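Local coordinates for predicted protein (Acinetobacter sp. RUH2624, PDB 4MEA), which hydrolyses epoxides as a secreted alpha/beta-hydrolase-fold enzyme of the Cif type, probably acting as a virulence factor, at residues F188-E193 with S231-L236; D91-G94 with P100-N103. All coordinates share one frame; numbering follows the deposited sequence.

Contact 1. Residues F188-E193 with S231-L236; sequences FGDIAE and STRDKL
Glu193 lies between Leu236 and Arg233 where the first turns of helices 191-198 and 233-244 come together. Both helices belong to the largely helical insertion between strands 151-157 and 267-272, the position of the cap in alpha/beta-hydrolase-fold epoxide hydrolases.

The tight side lies close to the backbone, where carbon atoms of Leu236 meet the carbonyl O and CG of Glu193. The CA atoms of Glu193 and Leu236 are 5.4 Å apart. One methyl of Leu236, CD1, rests at 3.7 Å from Glu193 O, while its CB passes 4.2 Å from Glu193 CG. Leu236 is buried and also touches Ile196 and Ala197, further along helix 191-198.

Towards the solvent the contact becomes polar. Glu193 has CG anti to its backbone N (chi1 169°) and stays extended beyond it, which carries the carboxylate out to the bent side chain of Arg233; the two chains cross at about a right angle. Arg233 NE gives a short, nearly straight salt-bridge bond to Glu193 OE2, 2.7 Å with an N-H...O angle of 166°. Glu193 OE2 lies in the guanidinium plane, and Arg233 NE meets it on the anti side of the carboxylate, somewhat out of the carboxylate plane; the two flat groups are turned 50° apart. Arg233 NH2 adds a weak bond to the same OE2, so one oxygen takes both N-H groups. The exposed arginine also has Asp190 nearby as a second, looser charge partner. Asp190 OD1 bonds Ser8 OG of the second subunit, whereas its OD2, well out of the guanidinium plane, stays 4.4 Å from Arg233 NH2.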
# COMPACT_ATOMS: atom_id res chain seq x y z
N PHE A 188 -4.72 -7.09 1.83
CA PHE A 188 -3.62 -7.75 2.55
C PHE A 188 -4.18 -8.36 3.82
O PHE A 188 -4.23 -7.71 4.85
CB PHE A 188 -2.55 -6.69 2.86
CG PHE A 188 -1.23 -7.23 3.40
CD1 PHE A 188 -0.40 -7.99 2.60
CD2 PHE A 188 -0.80 -6.89 4.68
CE1 PHE A 188 0.82 -8.45 3.08
CE2 PHE A 188 0.42 -7.34 5.16
CZ PHE A 188 1.23 -8.13 4.36
N GLY A 189 -4.64 -9.61 3.73
CA GLY A 189 -5.31 -10.25 4.86
C GLY A 189 -6.40 -9.37 5.43
O GLY A 189 -7.09 -8.66 4.69
N ASP A 190 -6.56 -9.39 6.75
CA ASP A 190 -7.52 -8.52 7.42
C ASP A 190 -6.82 -7.39 8.18
O ASP A 190 -7.38 -6.80 9.12
CB ASP A 190 -8.46 -9.32 8.34
CG ASP A 190 -7.73 -10.02 9.48
OD1 ASP A 190 -6.48 -10.09 9.46
OD2 ASP A 190 -8.42 -10.53 10.40
N ILE A 191 -5.60 -7.08 7.75
CA ILE A 191 -4.76 -6.08 8.41
C ILE A 191 -5.32 -4.66 8.32
O ILE A 191 -5.33 -3.93 9.32
CB ILE A 191 -3.31 -6.13 7.85
CG1 ILE A 191 -2.72 -7.54 8.01
CG2 ILE A 191 -2.43 -5.10 8.55
CD1 ILE A 191 -2.64 -8.01 9.45
N ALA A 192 -5.78 -4.26 7.14
CA ALA A 192 -6.37 -2.92 7.01
C ALA A 192 -7.60 -2.83 7.91
O ALA A 192 -7.77 -1.87 8.65
CB ALA A 192 -6.75 -2.63 5.56
N GLU A 193 -8.45 -3.84 7.84
CA GLU A 193 -9.64 -3.86 8.69
C GLU A 193 -9.28 -3.65 10.16
O GLU A 193 -9.85 -2.79 10.84
CB GLU A 193 -10.40 -5.18 8.53
CG GLU A 193 -11.49 -5.37 9.58
CD GLU A 193 -12.05 -6.77 9.58
OE1 GLU A 193 -11.87 -7.50 8.57
OE2 GLU A 193 -12.67 -7.15 10.61
N SER A 231 -16.65 3.05 10.73
CA SER A 231 -15.98 3.10 12.02
C SER A 231 -16.00 1.77 12.78
O SER A 231 -15.53 1.71 13.91
CB SER A 231 -16.58 4.21 12.89
OG SER A 231 -17.96 3.98 13.15
N THR A 232 -16.54 0.72 12.16
CA THR A 232 -16.58 -0.60 12.79
C THR A 232 -15.96 -1.67 11.91
O THR A 232 -15.92 -1.53 10.68
CB THR A 232 -18.03 -0.99 13.16
OG1 THR A 232 -18.87 -0.84 12.02
CG2 THR A 232 -18.57 -0.09 14.27
N ARG A 233 -15.47 -2.75 12.53
CA ARG A 233 -14.86 -3.85 11.78
C ARG A 233 -15.79 -4.42 10.71
O ARG A 233 -15.34 -4.78 9.61
CB ARG A 233 -14.43 -5.00 12.71
CG ARG A 233 -13.51 -4.63 13.86
CD ARG A 233 -12.09 -5.15 13.69
NE ARG A 233 -11.96 -6.49 13.09
CZ ARG A 233 -11.54 -7.58 13.73
NH1 ARG A 233 -11.24 -7.54 15.02
NH2 ARG A 233 -11.43 -8.73 13.09
N ASP A 234 -17.08 -4.53 11.01
CA ASP A 234 -17.99 -5.15 10.04
C ASP A 234 -18.09 -4.30 8.77
O ASP A 234 -18.10 -4.83 7.67
CB ASP A 234 -19.38 -5.43 10.63
CG ASP A 234 -20.16 -4.16 10.92
OD1 ASP A 234 -19.58 -3.25 11.56
OD2 ASP A 234 -21.34 -4.07 10.52
N LYS A 235 -18.15 -2.98 8.93
CA LYS A 235 -18.22 -2.09 7.78
C LYS A 235 -16.89 -2.07 7.00
O LYS A 235 -16.88 -2.05 5.78
CB LYS A 235 -18.63 -0.68 8.21
CG LYS A 235 -20.08 -0.59 8.71
CD LYS A 235 -21.07 -0.81 7.55
CE LYS A 235 -22.45 -1.27 8.05
NZ LYS A 235 -23.40 -1.50 6.92
N LEU A 236 -15.78 -2.08 7.73
CA LEU A 236 -14.47 -2.13 7.09
C LEU A 236 -14.25 -3.46 6.40
O LEU A 236 -13.72 -3.51 5.29
CB LEU A 236 -13.36 -1.88 8.11
CG LEU A 236 -13.35 -0.44 8.64
CD1 LEU A 236 -12.46 -0.34 9.87
CD2 LEU A 236 -12.89 0.53 7.54

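Contact 2. Residues D91-G94 with P100-N103; sequences DLPG and PILN
Pro93 and Ile101 make the apolar half of this contact, and the neighbouring Gly94 and Pro100 make the backbone half. The segment Asp91-Gly94, reading Asp-Leu-Pro-Gly, follows strand 87-90 and resembles the Asp-x-Pro-Gly loop common after this strand in alpha/beta hydrolases. Residues 100-103 come back past it before helix 108-123 begins.

The apolar contact is small, two carbons of Ile101 against one of Pro93. Pro93 offers a corner of its ring, CB, and Ile101 lays its longer branch alongside: CG1 is 3.8 Å from Pro93 CB, and CD1 is 3.9 Å from the same Pro93 CB. Ile101 has CG1 anti to its carbonyl carbon (chi1 -58°), and the branch then runs on extended to CD1, so two successive carbons flank one proline carbon. Both residues are buried.

Backbone packing takes over at the next pair. Gly94 CA approaches Pro100 CA to 3.7 Å. Gly94 has a positive phi of 88°, and at its backbone angles a side chain would jam against the carbonyl O of Pro93, so the local conformation itself favours glycine. Pro100 is exposed; its CB points away from 91-94, and the contact is made at CA.

Polar bonds reach outward from both segments instead of joining them. Asp91 OD2 is bonded to both His50 ND1 and Gln97 N, the latter within the intervening loop, where Ser98 OG also bonds Asp91 O; Ile101 N is paired with Tyr106 OH. Beyond Pro93, Ile101 packs against Asn110, Thr111 and Ile114 of helix 108-123, while Leu92 touches Leu115, so the loop from strand 87-90 is laid along that helix.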
# COMPACT_ATOMS: atom_id res chain seq x y z
N ASP A 91 -26.92 2.59 -1.03
CA ASP A 91 -25.72 2.18 -0.31
C ASP A 91 -25.21 0.84 -0.84
O ASP A 91 -25.96 -0.14 -0.87
CB ASP A 91 -26.00 2.03 1.19
CG ASP A 91 -26.10 3.37 1.90
OD1 ASP A 91 -25.68 4.38 1.30
OD2 ASP A 91 -26.59 3.39 3.06
N LEU A 92 -23.95 0.79 -1.27
CA LEU A 92 -23.36 -0.46 -1.77
C LEU A 92 -23.53 -1.59 -0.77
O LEU A 92 -23.47 -1.37 0.45
CB LEU A 92 -21.87 -0.29 -2.06
CG LEU A 92 -21.46 0.37 -3.38
CD1 LEU A 92 -19.93 0.57 -3.42
CD2 LEU A 92 -21.93 -0.48 -4.56
N PRO A 93 -23.71 -2.81 -1.27
CA PRO A 93 -23.79 -3.97 -0.37
C PRO A 93 -22.68 -3.92 0.69
O PRO A 93 -21.50 -3.74 0.36
CB PRO A 93 -23.58 -5.15 -1.32
CG PRO A 93 -24.13 -4.67 -2.64
CD PRO A 93 -23.75 -3.20 -2.69
N GLY A 94 -23.07 -4.05 1.96
CA GLY A 94 -22.13 -4.03 3.06
C GLY A 94 -21.81 -2.66 3.63
O GLY A 94 -21.43 -2.55 4.79
N PRO A 100 -24.21 -6.88 4.70
CA PRO A 100 -23.06 -7.49 4.03
C PRO A 100 -23.40 -8.65 3.08
O PRO A 100 -24.45 -9.29 3.19
CB PRO A 100 -22.24 -8.03 5.21
CG PRO A 100 -23.27 -8.38 6.22
CD PRO A 100 -24.31 -7.30 6.11
N ILE A 101 -22.49 -8.92 2.15
CA ILE A 101 -22.54 -10.12 1.34
C ILE A 101 -21.84 -11.22 2.14
O ILE A 101 -20.62 -11.23 2.26
CB ILE A 101 -21.84 -9.93 -0.01
CG1 ILE A 101 -22.49 -8.77 -0.78
CG2 ILE A 101 -21.88 -11.23 -0.83
CD1 ILE A 101 -21.96 -8.58 -2.21
N LEU A 102 -22.64 -12.13 2.68
CA LEU A 102 -22.17 -13.10 3.66
C LEU A 102 -21.05 -14.04 3.18
O LEU A 102 -20.20 -14.45 3.98
CB LEU A 102 -23.36 -13.91 4.20
CG LEU A 102 -24.39 -13.04 4.93
CD1 LEU A 102 -25.66 -13.83 5.24
CD2 LEU A 102 -23.77 -12.46 6.20
N ASN A 103 -21.06 -14.40 1.90
CA ASN A 103 -20.00 -15.27 1.37
C ASN A 103 -18.77 -14.50 0.88
O ASN A 103 -17.85 -15.09 0.30
CB ASN A 103 -20.53 -16.22 0.29
CG ASN A 103 -20.78 -15.52 -1.04
OD1 ASN A 103 -20.77 -14.29 -1.12
ND2 ASN A 103 -21.01 -16.31 -2.08

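In the fold
Reading from the N terminus, strand 87-90 of the central sheet runs straight into contact 2, which closes a short loop of five intervening residues before helix 108-123. The chain then builds strands 128-133 and 151-157 and leaves the sheet for the helical insertion. There contact 1 closes a much larger, mainly helical loop of 37 residues. The two loops follow one another in series, neither nested nor crossed, with centres about 14 Å apart. Helix 233-244 links them: Lys235 NZ lies 3.1 Å from Gly94 O, a probable hydrogen bond, and Tyr242 OH bonds Pro93 O, tying the probable cap to a core loop.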